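Long-range contacts in alpha-fucosidase GH29 (Fusarium graminearum, PDB 4NI3), which probably hydrolyses the alpha-1,6-linked fucose joined to the reducing-end N-acetylglucosamine of glycoprotein glycans, as a family GH29 alpha-L-fucosidase: residues D303-A308 against L340-P345; D286-G291 against S309-T314; D104-I109 against A156-E161. One frame throughout, in Å; residues are numbered along the deposited sequence.

Interaction 1 (D303-A308 against L340-P345); sequences DDAISA and LLNISP
Asp304 and Leu341 form the middle one of three parallel bridge pairs, between Asp303-Leu340 and Ala305-Asn342; the short strand axes come within 4.6 Å, their directions 31° apart. Both polar backbone atoms of Asp304 turn to the partner strand. Asp304 N donates to Leu340 O at 2.9 Å, meeting it nearly along the C=O axis. The return bond, from Asn342 N to Asp304 O, measures 2.8 Å and is almost straight (169° at the hydrogen). Beyond the last bridge, Ile306 N still reaches Asn342 O at 3.0 Å, though more bent.

The close packing lies on the face of Leu341, where helix 353-369 adds Ile362. With chi1 at 178°, Leu341 CG points opposite its N, which carries CD1 against the backbone at the end of the partner strand, 3.8 Å from both Asp304 O and Ile306 N. Ile306 bears on the partner strand with its CG2 branch, 4.0 Å from Ile343 CA.

The face of Asp303 and Asn342 is more polar and, near the strand ends, wetter. Water 1 accepts from Ser307 N and, weakly, from Asn342 ND2, and donates to Ser344 OG at 2.9 Å; it bridges two chains that have begun to diverge. The stronger partners of these side chains come from elsewhere: His34 bonds Asn342 OD1, and Trp311 O receives both Asn342 ND2 and Ser344 OG. Asp303 OD2 is held by Tyr32 and also bonds a glycerol, probably from the crystallisation liquor, which may mark a pocket. With helix 322-334 linking the strands, the parallel pairing is that of a beta-alpha-beta unit, here the last two strands of a TIM barrel at their C-terminal ends.

Interaction 2 (D286-G291 against S309-T314); sequences DWERGG and SSWSYT
Arg289 CA and Trp311 CA, the nearest alpha carbons of the two segments, are 10.3 Å apart, so side chains must span the gap. Segment 286-291 leaves a TIM-barrel strand at Arg289, whose left-handed backbone (phi 50°, psi 42°) ends the extended run; 309-314 is an irregular loop after the next strand.

The main side-chain interaction is an off-centre cation-pi contact, with Arg289 CZ 4.2 Å from the centroid of the five-membered ring of Trp311. Extended from CG to NE, the arginine chain passes alongside the indole rim, CG lying 3.6 Å from Trp311 CZ2, and only NH2 comes over a face. Its guanidinium is tilted 59° from the ring plane. At the guanidinium edge, NH2 comes to 3.4 Å from Ser310 O, while NH1 is hydrogen-bonded to Ser307 O.

Glu288 approaches the benzene end of the indole with CG, and its OE1 forms a salt bridge with Lys272 and hydrogen-bonds a Tris molecule, probably from the crystallisation liquor. The three side chains share water 2, which accepts from Arg289 NE at 2.9 Å and from Trp311 NE1 at 2.8 Å, and donates to Glu288 OE2 at 2.7 Å.

Interaction 3 (D104-I109 against A156-E161); sequences DPEAII and ADLVRE
Leu158 reaches from helix 151-161 to the first turn of helix 105-114, where Pro105, Glu106 and Ile109 meet it. Its CB lies against Ile109 CG1 at 3.8 Å. CG, anti to the carbonyl carbon (chi1 -71°), directs the two methyls to different parts of the helix start. CD1 lies 3.6 Å from Glu106 N and 3.7 Å from Pro105 CB. CD2 meets the aliphatic part of the Glu106 side chain, 4.1 Å from its CG, crossing it at about a right angle. Ile109 extends the apolar seam, its CD1 touching Val159 CG2 at 4.0 Å.

At the exposed margin, Glu106 OE2 and Glu161 OE1 stand 4.5 Å apart, a pair of like charges bridged by two waters: water 3 donates to both oxygens, and water 4 to Glu161 OE1 and Glu106 OE1. Such bridging probably eases their repulsion. At the start of helix 105-114, Asp104 is the N-cap, its OD1 accepting from Ala107 N at 3.1 Å.

With the axes of the short helical segments approaching to 9.8 Å, 43° between their directions, this is side-by-side packing of two helices that precede the neighbouring strands 119-125 and 165-170, as in the outer layer of a TIM barrel.

In the fold
All three contacts belong to the eight-stranded parallel barrel, but on different layers. Interaction 3 comes first along the chain and lies between outer helices, its centre about 18 Å from that of interaction 1 and about 23 Å from that of interaction 2. The centres of those two are about 6 Å apart, and their segments alternate in sequence: 286-291, 303-308, 309-314, 340-345. Interaction 2 uses strand 284-288 and interaction 1 its neighbour 300-305 in the same sheet, and Asp303 OD1 lies 2.5 Å from Asp286 OD1. Interactions 1 and 2 thus lie side by side at the C-terminal strand ends, where TIM-barrel enzymes carry their active sites, whereas interaction 3 packs the barrel's exterior.

Interaction 1 (D303-A308 against L340-P345)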
ATOM      1  N   ASP A 303      -0.390   2.688   1.329  1.00 12.31           N
ATOM      2  CA  ASP A 303       0.864   3.247   1.808  1.00 12.82           C
ATOM      3  C   ASP A 303       0.522   4.088   3.035  1.00 12.59           C
ATOM      4  O   ASP A 303      -0.414   4.900   3.001  1.00 12.92           O
ATOM      5  CB  ASP A 303       1.625   4.027   0.697  1.00 14.36           C
ATOM      6  CG  ASP A 303       1.139   5.466   0.507  1.00 14.21           C
ATOM      7  OD1 ASP A 303       0.052   5.698  -0.075  1.00 15.62           O
ATOM      8  OD2 ASP A 303       1.857   6.376   0.923  1.00 14.42           O
ATOM      9  N   ASP A 304       1.185   3.801   4.142  1.00 14.13           N
ATOM     10  CA  ASP A 304       0.923   4.483   5.401  1.00 16.11           C
ATOM     11  C   ASP A 304       2.232   4.941   5.965  1.00 14.24           C
ATOM     12  O   ASP A 304       3.298   4.602   5.437  1.00 14.46           O
ATOM     13  CB  ASP A 304       0.200   3.557   6.385  1.00 18.29           C
ATOM     14  CG  ASP A 304      -0.722   4.295   7.348  1.00 18.72           C
ATOM     15  OD1 ASP A 304      -0.637   5.523   7.484  1.00 17.31           O
ATOM     16  OD2 ASP A 304      -1.526   3.590   7.993  1.00 21.12           O
ATOM     17  N   ALA A 305       2.169   5.739   7.021  1.00 14.95           N
ATOM     18  CA  ALA A 305       3.341   6.378   7.582  1.00 15.39           C
ATOM     19  C   ALA A 305       3.513   5.979   9.034  1.00 16.17           C
ATOM     20  O   ALA A 305       2.549   5.711   9.735  1.00 15.81           O
ATOM     21  CB  ALA A 305       3.230   7.893   7.442  1.00 15.55           C
ATOM     22  N   ILE A 306       4.745   5.973   9.502  1.00 14.23           N
ATOM     23  CA  ILE A 306       5.040   5.609  10.878  1.00 14.05           C
ATOM     24  C   ILE A 306       4.591   6.703  11.876  1.00 13.94           C
ATOM     25  O   ILE A 306       4.495   6.429  13.083  1.00 16.26           O
ATOM     26  CB  ILE A 306       6.571   5.294  11.033  1.00 13.84           C
ATOM     27  CG1 ILE A 306       6.838   4.494  12.322  1.00 16.45           C
ATOM     28  CG2 ILE A 306       7.438   6.553  10.838  1.00 14.79           C
ATOM     29  CD1 ILE A 306       8.149   3.733  12.252  1.00 17.45           C
ATOM     30  N   SER A 307       4.338   7.919  11.363  1.00 13.98           N
ATOM     31  CA  SER A 307       3.769   9.010  12.157  1.00 14.70           C
ATOM     32  C   SER A 307       2.437   9.452  11.572  1.00 17.31           C
ATOM     33  O   SER A 307       2.278   9.528  10.351  1.00 16.71           O
ATOM     34  CB  SER A 307       4.716  10.212  12.188  1.00 15.61           C
ATOM     35  OG  SER A 307       4.053  11.306  12.826  1.00 17.55           O
ATOM     36  N   ALA A 308       1.499   9.793  12.450  1.00 16.50           N
ATOM     37  CA  ALA A 308       0.225  10.367  12.032  1.00 15.38           C
ATOM     38  C   ALA A 308       0.323  11.760  11.418  1.00 17.22           C
ATOM     39  O   ALA A 308      -0.553  12.154  10.642  1.00 17.69           O
ATOM     40  CB  ALA A 308      -0.710  10.426  13.224  1.00 17.41           C
ATOM     41  N   LEU A 340       2.716  -0.760   2.254  1.00 12.47           N
ATOM     42  CA  LEU A 340       3.976  -0.067   2.103  1.00 12.59           C
ATOM     43  C   LEU A 340       4.053   0.948   3.246  1.00 12.47           C
ATOM     44  O   LEU A 340       3.224   1.865   3.313  1.00 14.10           O
ATOM     45  CB  LEU A 340       4.044   0.591   0.721  1.00 12.15           C
ATOM     46  CG  LEU A 340       5.196   1.559   0.458  1.00 13.54           C
ATOM     47  CD1 LEU A 340       6.587   0.920   0.649  1.00 12.09           C
ATOM     48  CD2 LEU A 340       5.097   2.189  -0.943  1.00 14.52           C
ATOM     49  N   LEU A 341       5.026   0.792   4.143  1.00 11.97           N
ATOM     50  CA  LEU A 341       5.211   1.677   5.284  1.00 11.51           C
ATOM     51  C   LEU A 341       6.303   2.699   5.034  1.00 13.01           C
ATOM     52  O   LEU A 341       7.441   2.326   4.710  1.00 12.79           O
ATOM     53  CB  LEU A 341       5.529   0.854   6.536  1.00 13.23           C
ATOM     54  CG  LEU A 341       5.788   1.659   7.812  1.00 13.94           C
ATOM     55  CD1 LEU A 341       4.551   2.440   8.237  1.00 15.74           C
ATOM     56  CD2 LEU A 341       6.260   0.749   8.945  1.00 17.60           C
ATOM     57  N   ASN A 342       5.975   3.971   5.238  1.00 13.01           N
ATOM     58  CA  ASN A 342       6.938   5.067   5.189  1.00 11.95           C
ATOM     59  C   ASN A 342       7.620   5.299   6.529  1.00 13.29           C
ATOM     60  O   ASN A 342       6.938   5.358   7.575  1.00 13.54           O
ATOM     61  CB  ASN A 342       6.234   6.350   4.763  1.00 11.74           C
ATOM     62  CG  ASN A 342       7.128   7.548   4.879  1.00 13.75           C
ATOM     63  OD1 ASN A 342       7.950   7.789   3.999  1.00 13.30           O
ATOM     64  ND2 ASN A 342       7.011   8.291   5.991  1.00 12.94           N
ATOM     65  N   ILE A 343       8.946   5.419   6.494  1.00 13.04           N
ATOM     66  CA  ILE A 343       9.723   5.849   7.649  1.00 13.10           C
ATOM     67  C   ILE A 343      10.382   7.188   7.367  1.00 13.64           C
ATOM     68  O   ILE A 343      10.346   7.677   6.244  1.00 13.35           O
ATOM     69  CB  ILE A 343      10.765   4.788   8.053  1.00 11.85           C
ATOM     70  CG1 ILE A 343      11.801   4.571   6.946  1.00 12.82           C
ATOM     71  CG2 ILE A 343      10.034   3.476   8.428  1.00 13.91           C
ATOM     72  CD1 ILE A 343      12.863   3.496   7.331  1.00 15.09           C
ATOM     73  N   SER A 344      10.989   7.784   8.401  1.00 13.80           N
ATOM     74  CA  SER A 344      11.258   9.223   8.386  1.00 14.15           C
ATOM     75  C   SER A 344      12.612   9.563   8.991  1.00 13.99           C
ATOM     76  O   SER A 344      12.695   9.995  10.134  1.00 14.60           O
ATOM     77  CB  SER A 344      10.168   9.954   9.166  1.00 15.37           C
ATOM     78  OG  SER A 344       8.898   9.745   8.572  1.00 14.96           O
ATOM     79  N   PRO A 345      13.696   9.415   8.217  1.00 14.52           N
ATOM     80  CA  PRO A 345      15.014   9.811   8.711  1.00 14.43           C
ATOM     81  C   PRO A 345      15.092  11.313   8.949  1.00 14.92           C
ATOM     82  O   PRO A 345      14.433  12.104   8.246  1.00 15.56           O
ATOM     83  CB  PRO A 345      15.961   9.410   7.571  1.00 14.10           C
ATOM     84  CG  PRO A 345      15.161   8.383   6.740  1.00 14.86           C
ATOM     85  CD  PRO A 345      13.735   8.863   6.854  1.00 14.21           C
TER
HETATM   86  O   HOH W   1       6.101   9.121   8.935  1.00 14.93           O

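Interaction 2 (D286-G291 against S309-T314)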
ATOM      1  N   ASP A 286      -3.474   2.554  -4.916  1.00 14.51           N
ATOM      2  CA  ASP A 286      -2.839   2.773  -3.630  1.00 12.79           C
ATOM      3  C   ASP A 286      -3.709   3.659  -2.734  1.00 14.77           C
ATOM      4  O   ASP A 286      -4.103   4.792  -3.088  1.00 14.80           O
ATOM      5  CB  ASP A 286      -1.436   3.374  -3.859  1.00 13.74           C
ATOM      6  CG  ASP A 286      -0.735   3.715  -2.580  1.00 13.16           C
ATOM      7  OD1 ASP A 286      -1.245   4.587  -1.843  1.00 16.70           O
ATOM      8  OD2 ASP A 286       0.350   3.157  -2.300  1.00 16.34           O
ATOM      9  N   TRP A 287      -4.018   3.126  -1.564  1.00 13.73           N
ATOM     10  CA  TRP A 287      -4.857   3.791  -0.572  1.00 13.66           C
ATOM     11  C   TRP A 287      -3.964   4.469   0.448  1.00 13.48           C
ATOM     12  O   TRP A 287      -3.151   3.817   1.094  1.00 15.00           O
ATOM     13  CB  TRP A 287      -5.739   2.759   0.133  1.00 14.36           C
ATOM     14  CG  TRP A 287      -6.755   2.086  -0.762  1.00 14.28           C
ATOM     15  CD1 TRP A 287      -6.516   1.305  -1.846  1.00 14.27           C
ATOM     16  CD2 TRP A 287      -8.184   2.123  -0.605  1.00 14.16           C
ATOM     17  NE1 TRP A 287      -7.707   0.855  -2.392  1.00 15.82           N
ATOM     18  CE2 TRP A 287      -8.741   1.337  -1.637  1.00 15.98           C
ATOM     19  CE3 TRP A 287      -9.033   2.731   0.313  1.00 16.03           C
ATOM     20  CZ2 TRP A 287     -10.126   1.162  -1.786  1.00 15.79           C
ATOM     21  CZ3 TRP A 287     -10.411   2.551   0.166  1.00 18.46           C
ATOM     22  CH2 TRP A 287     -10.930   1.770  -0.871  1.00 17.50           C
ATOM     23  N   GLU A 288      -4.073   5.777   0.586  1.00 15.18           N
ATOM     24  CA  GLU A 288      -3.166   6.578   1.408  1.00 13.88           C
ATOM     25  C   GLU A 288      -3.595   6.648   2.871  1.00 14.21           C
ATOM     26  O   GLU A 288      -4.747   7.034   3.156  1.00 15.84           O
ATOM     27  CB  GLU A 288      -3.096   7.998   0.815  1.00 14.41           C
ATOM     28  CG  GLU A 288      -2.242   8.960   1.626  1.00 14.17           C
ATOM     29  CD  GLU A 288      -2.154  10.358   1.008  1.00 14.62           C
ATOM     30  OE1 GLU A 288      -2.543  10.521  -0.165  1.00 16.73           O
ATOM     31  OE2 GLU A 288      -1.729  11.279   1.738  1.00 15.66           O
ATOM     32  N   ARG A 289      -2.727   6.300   3.813  1.00 14.36           N
ATOM     33  CA  ARG A 289      -3.052   6.386   5.243  1.00 15.49           C
ATOM     34  C   ARG A 289      -4.371   5.717   5.557  1.00 15.22           C
ATOM     35  O   ARG A 289      -5.178   6.247   6.307  1.00 16.54           O
ATOM     36  CB  ARG A 289      -3.098   7.841   5.718  1.00 16.49           C
ATOM     37  CG  ARG A 289      -1.715   8.481   5.802  1.00 15.78           C
ATOM     38  CD  ARG A 289      -1.829   9.815   6.523  1.00 14.87           C
ATOM     39  NE  ARG A 289      -0.551  10.522   6.675  1.00 15.10           N
ATOM     40  CZ  ARG A 289       0.323  10.304   7.655  1.00 15.87           C
ATOM     41  NH1 ARG A 289       0.120   9.324   8.538  1.00 15.41           N
ATOM     42  NH2 ARG A 289       1.446  11.009   7.696  1.00 17.47           N
ATOM     43  N   GLY A 290      -4.610   4.564   4.965  1.00 14.48           N
ATOM     44  CA  GLY A 290      -5.863   3.858   5.217  1.00 15.44           C
ATOM     45  C   GLY A 290      -5.946   2.689   4.267  1.00 16.95           C
ATOM     46  O   GLY A 290      -4.938   2.163   3.807  1.00 17.86           O
ATOM     47  N   GLY A 291      -7.158   2.287   3.932  1.00 18.31           N
ATOM     48  CA  GLY A 291      -7.372   1.093   3.136  1.00 16.37           C
ATOM     49  C   GLY A 291      -8.857   0.802   3.204  1.00 16.00           C
ATOM     50  O   GLY A 291      -9.594   1.447   3.956  1.00 16.71           O
ATOM     51  N   SER A 309       1.350  12.521  11.782  1.00 15.84           N
ATOM     52  CA  SER A 309       1.351  13.950  11.495  1.00 17.29           C
ATOM     53  C   SER A 309       2.163  14.359  10.281  1.00 16.34           C
ATOM     54  O   SER A 309       1.980  15.448   9.770  1.00 17.76           O
ATOM     55  CB  SER A 309       1.869  14.724  12.703  1.00 18.65           C
ATOM     56  OG  SER A 309       3.256  14.465  12.908  1.00 19.35           O
ATOM     57  N   SER A 310       3.057  13.488   9.815  1.00 15.43           N
ATOM     58  CA  SER A 310       3.970  13.854   8.749  1.00 15.07           C
ATOM     59  C   SER A 310       4.550  12.606   8.133  1.00 14.11           C
ATOM     60  O   SER A 310       4.645  11.591   8.808  1.00 14.52           O
ATOM     61  CB  SER A 310       5.089  14.716   9.306  1.00 14.51           C
ATOM     62  OG  SER A 310       6.023  15.082   8.305  1.00 15.37           O
ATOM     63  N   TRP A 311       4.960  12.703   6.878  1.00 14.60           N
ATOM     64  CA  TRP A 311       5.747  11.629   6.244  1.00 13.67           C
ATOM     65  C   TRP A 311       7.228  11.847   6.446  1.00 14.13           C
ATOM     66  O   TRP A 311       8.018  10.930   6.277  1.00 14.94           O
ATOM     67  CB  TRP A 311       5.431  11.569   4.750  1.00 14.97           C
ATOM     68  CG  TRP A 311       3.983  11.304   4.485  1.00 13.54           C
ATOM     69  CD1 TRP A 311       2.952  12.217   4.519  1.00 13.67           C
ATOM     70  CD2 TRP A 311       3.381  10.034   4.185  1.00 13.25           C
ATOM     71  NE1 TRP A 311       1.759  11.584   4.246  1.00 14.33           N
ATOM     72  CE2 TRP A 311       1.989  10.253   4.035  1.00 13.61           C
ATOM     73  CE3 TRP A 311       3.888   8.743   3.981  1.00 14.76           C
ATOM     74  CZ2 TRP A 311       1.102   9.226   3.701  1.00 14.61           C
ATOM     75  CZ3 TRP A 311       3.002   7.725   3.678  1.00 13.84           C
ATOM     76  CH2 TRP A 311       1.629   7.968   3.554  1.00 14.27           C
ATOM     77  N   SER A 312       7.605  13.068   6.794  1.00 14.10           N
ATOM     78  CA  SER A 312       9.004  13.466   6.930  1.00 14.49           C
ATOM     79  C   SER A 312       9.315  13.875   8.371  1.00 15.27           C
ATOM     80  O   SER A 312       8.440  14.378   9.079  1.00 16.22           O
ATOM     81  CB  SER A 312       9.282  14.607   5.950  1.00 16.09           C
ATOM     82  OG  SER A 312      10.585  15.141   6.092  1.00 16.88           O
ATOM     83  N   TYR A 313      10.544  13.650   8.821  1.00 15.41           N
ATOM     84  CA  TYR A 313      10.889  13.911  10.215  1.00 14.80           C
ATOM     85  C   TYR A 313      10.684  15.374  10.606  1.00 14.59           C
ATOM     86  O   TYR A 313      11.126  16.285   9.916  1.00 16.30           O
ATOM     87  CB  TYR A 313      12.341  13.507  10.488  1.00 15.83           C
ATOM     88  CG  TYR A 313      12.740  13.818  11.896  1.00 17.57           C
ATOM     89  CD1 TYR A 313      12.459  12.923  12.911  1.00 17.07           C
ATOM     90  CD2 TYR A 313      13.385  15.019  12.218  1.00 17.33           C
ATOM     91  CE1 TYR A 313      12.805  13.211  14.227  1.00 18.68           C
ATOM     92  CE2 TYR A 313      13.726  15.312  13.534  1.00 18.74           C
ATOM     93  CZ  TYR A 313      13.410  14.397  14.524  1.00 20.52           C
ATOM     94  OH  TYR A 313      13.759  14.639  15.834  1.00 28.04           O
ATOM     95  N   THR A 314      10.018  15.577  11.734  1.00 15.02           N
ATOM     96  CA  THR A 314       9.915  16.912  12.302  1.00 15.20           C
ATOM     97  C   THR A 314      10.289  16.848  13.781  1.00 16.58           C
ATOM     98  O   THR A 314      10.088  15.834  14.452  1.00 16.55           O
ATOM     99  CB  THR A 314       8.487  17.489  12.132  1.00 15.67           C
ATOM    100  OG1 THR A 314       7.564  16.643  12.819  1.00 18.59           O
ATOM    101  CG2 THR A 314       8.086  17.547  10.651  1.00 16.50           C
TER
HETATM  102  O   HOH W   2      -1.032  12.093   4.227  1.00 17.13           O

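Interaction 3 (D104-I109 against A156-E161)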
ATOM      1  N   ASP A 104      24.231   6.930   7.437  1.00 16.25           N
ATOM      2  CA  ASP A 104      24.667   5.547   7.259  1.00 16.98           C
ATOM      3  C   ASP A 104      23.591   4.799   6.471  1.00 15.16           C
ATOM      4  O   ASP A 104      22.778   4.089   7.045  1.00 15.97           O
ATOM      5  CB  ASP A 104      24.935   4.910   8.626  1.00 16.92           C
ATOM      6  CG  ASP A 104      25.641   3.555   8.538  1.00 19.88           C
ATOM      7  OD1 ASP A 104      25.704   2.945   7.443  1.00 19.47           O
ATOM      8  OD2 ASP A 104      26.120   3.094   9.595  1.00 24.72           O
ATOM      9  N   PRO A 105      23.584   4.950   5.144  1.00 14.75           N
ATOM     10  CA  PRO A 105      22.510   4.300   4.380  1.00 15.21           C
ATOM     11  C   PRO A 105      22.574   2.781   4.458  1.00 16.59           C
ATOM     12  O   PRO A 105      21.537   2.123   4.449  1.00 15.69           O
ATOM     13  CB  PRO A 105      22.738   4.806   2.950  1.00 16.42           C
ATOM     14  CG  PRO A 105      24.176   5.219   2.920  1.00 16.32           C
ATOM     15  CD  PRO A 105      24.443   5.786   4.286  1.00 16.16           C
ATOM     16  N   GLU A 106      23.776   2.222   4.537  1.00 16.69           N
ATOM     17  CA  GLU A 106      23.840   0.771   4.653  1.00 16.72           C
ATOM     18  C   GLU A 106      23.171   0.281   5.925  1.00 16.65           C
ATOM     19  O   GLU A 106      22.422  -0.678   5.876  1.00 15.85           O
ATOM     20  CB  GLU A 106      25.268   0.262   4.589  1.00 18.59           C
ATOM     21  CG  GLU A 106      25.240  -1.261   4.528  1.00 17.74           C
ATOM     22  CD  GLU A 106      26.512  -1.843   3.963  1.00 30.10           C
ATOM     23  OE1 GLU A 106      27.477  -1.072   3.760  1.00 34.94           O
ATOM     24  OE2 GLU A 106      26.535  -3.072   3.729  1.00 29.07           O
ATOM     25  N   ALA A 107      23.416   0.947   7.050  1.00 15.26           N
ATOM     26  CA  ALA A 107      22.766   0.527   8.297  1.00 14.27           C
ATOM     27  C   ALA A 107      21.237   0.649   8.187  1.00 13.34           C
ATOM     28  O   ALA A 107      20.515  -0.219   8.680  1.00 14.99           O
ATOM     29  CB  ALA A 107      23.266   1.350   9.465  1.00 16.16           C
ATOM     30  N   ILE A 108      20.740   1.710   7.546  1.00 15.89           N
ATOM     31  CA  ILE A 108      19.298   1.875   7.403  1.00 14.34           C
ATOM     32  C   ILE A 108      18.722   0.733   6.556  1.00 13.31           C
ATOM     33  O   ILE A 108      17.699   0.141   6.896  1.00 14.24           O
ATOM     34  CB  ILE A 108      18.975   3.248   6.811  1.00 14.59           C
ATOM     35  CG1 ILE A 108      19.203   4.307   7.893  1.00 16.50           C
ATOM     36  CG2 ILE A 108      17.521   3.328   6.326  1.00 14.89           C
ATOM     37  CD1 ILE A 108      19.170   5.758   7.396  1.00 18.32           C
ATOM     38  N   ILE A 109      19.419   0.372   5.481  1.00 13.79           N
ATOM     39  CA  ILE A 109      18.915  -0.709   4.651  1.00 15.01           C
ATOM     40  C   ILE A 109      18.971  -2.053   5.380  1.00 15.26           C
ATOM     41  O   ILE A 109      18.079  -2.851   5.217  1.00 13.63           O
ATOM     42  CB  ILE A 109      19.673  -0.782   3.308  1.00 12.84           C
ATOM     43  CG1 ILE A 109      19.379   0.488   2.505  1.00 13.00           C
ATOM     44  CG2 ILE A 109      19.246  -2.004   2.497  1.00 13.94           C
ATOM     45  CD1 ILE A 109      17.867   0.777   2.343  1.00 14.17           C
ATOM     46  N   ALA A 156      19.401   2.502  -4.104  1.00 13.04           N
ATOM     47  CA  ALA A 156      19.033   1.417  -4.995  1.00 13.85           C
ATOM     48  C   ALA A 156      20.052   0.288  -4.955  1.00 15.55           C
ATOM     49  O   ALA A 156      19.694  -0.906  -4.885  1.00 14.34           O
ATOM     50  CB  ALA A 156      18.870   1.927  -6.415  1.00 13.89           C
ATOM     51  N   ASP A 157      21.324   0.650  -5.007  1.00 14.29           N
ATOM     52  CA  ASP A 157      22.383  -0.351  -5.010  1.00 15.03           C
ATOM     53  C   ASP A 157      22.355  -1.114  -3.704  1.00 14.25           C
ATOM     54  O   ASP A 157      22.559  -2.342  -3.690  1.00 15.35           O
ATOM     55  CB  ASP A 157      23.758   0.302  -5.223  1.00 15.32           C
ATOM     56  CG  ASP A 157      23.978   0.765  -6.661  1.00 23.68           C
ATOM     57  OD1 ASP A 157      23.162   0.425  -7.541  1.00 19.06           O
ATOM     58  OD2 ASP A 157      25.001   1.446  -6.927  1.00 22.31           O
ATOM     59  N   LEU A 158      22.122  -0.420  -2.587  1.00 13.43           N
ATOM     60  CA  LEU A 158      22.040  -1.123  -1.305  1.00 14.62           C
ATOM     61  C   LEU A 158      20.830  -2.021  -1.173  1.00 13.70           C
ATOM     62  O   LEU A 158      20.936  -3.115  -0.618  1.00 14.58           O
ATOM     63  CB  LEU A 158      22.058  -0.121  -0.151  1.00 16.41           C
ATOM     64  CG  LEU A 158      23.413   0.550   0.057  1.00 14.59           C
ATOM     65  CD1 LEU A 158      23.292   1.760   0.992  1.00 17.38           C
ATOM     66  CD2 LEU A 158      24.400  -0.485   0.624  1.00 18.66           C
ATOM     67  N   VAL A 159      19.685  -1.597  -1.697  1.00 12.58           N
ATOM     68  CA  VAL A 159      18.503  -2.453  -1.671  1.00 13.22           C
ATOM     69  C   VAL A 159      18.772  -3.749  -2.451  1.00 15.00           C
ATOM     70  O   VAL A 159      18.449  -4.838  -1.977  1.00 14.92           O
ATOM     71  CB  VAL A 159      17.273  -1.671  -2.225  1.00 12.48           C
ATOM     72  CG1 VAL A 159      16.094  -2.592  -2.521  1.00 14.11           C
ATOM     73  CG2 VAL A 159      16.852  -0.587  -1.223  1.00 14.02           C
ATOM     74  N   ARG A 160      19.410  -3.642  -3.617  0.54 14.66           N
ATOM     75  CA  ARG A 160      19.722  -4.841  -4.397  0.54 17.05           C
ATOM     76  C   ARG A 160      20.746  -5.721  -3.679  0.54 16.50           C
ATOM     77  O   ARG A 160      20.615  -6.951  -3.686  0.54 18.53           O
ATOM     78  CB  ARG A 160      20.224  -4.466  -5.799  0.54 16.92           C
ATOM     79  CG  ARG A 160      19.182  -4.616  -6.920  0.54 19.29           C
ATOM     80  CD  ARG A 160      17.886  -3.895  -6.595  0.54 25.19           C
ATOM     81  NE  ARG A 160      17.255  -3.259  -7.755  0.54 22.21           N
ATOM     82  CZ  ARG A 160      16.270  -3.775  -8.496  0.54 25.82           C
ATOM     83  NH1 ARG A 160      15.787  -3.071  -9.507  0.54 26.11           N
ATOM     84  NH2 ARG A 160      15.762  -4.975  -8.259  0.54 17.07           N
ATOM     85  N   GLU A 161      21.736  -5.114  -3.031  1.00 14.98           N
ATOM     86  CA  GLU A 161      22.751  -5.877  -2.276  1.00 17.80           C
ATOM     87  C   GLU A 161      22.110  -6.710  -1.189  1.00 17.39           C
ATOM     88  O   GLU A 161      22.612  -7.766  -0.799  1.00 19.80           O
ATOM     89  CB  GLU A 161      23.779  -4.959  -1.627  1.00 15.28           C
ATOM     90  CG  GLU A 161      24.776  -4.309  -2.586  1.00 22.17           C
ATOM     91  CD  GLU A 161      25.763  -3.391  -1.885  1.00 37.13           C
ATOM     92  OE1 GLU A 161      25.974  -3.562  -0.665  1.00 26.32           O
ATOM     93  OE2 GLU A 161      26.340  -2.509  -2.565  1.00 39.81           O
TER
HETATM   94  O   HOH W   3      24.855  -4.111   1.985  1.00 21.89           O
HETATM   95  O   HOH W   4      27.919  -1.696   0.617  1.00 33.73           O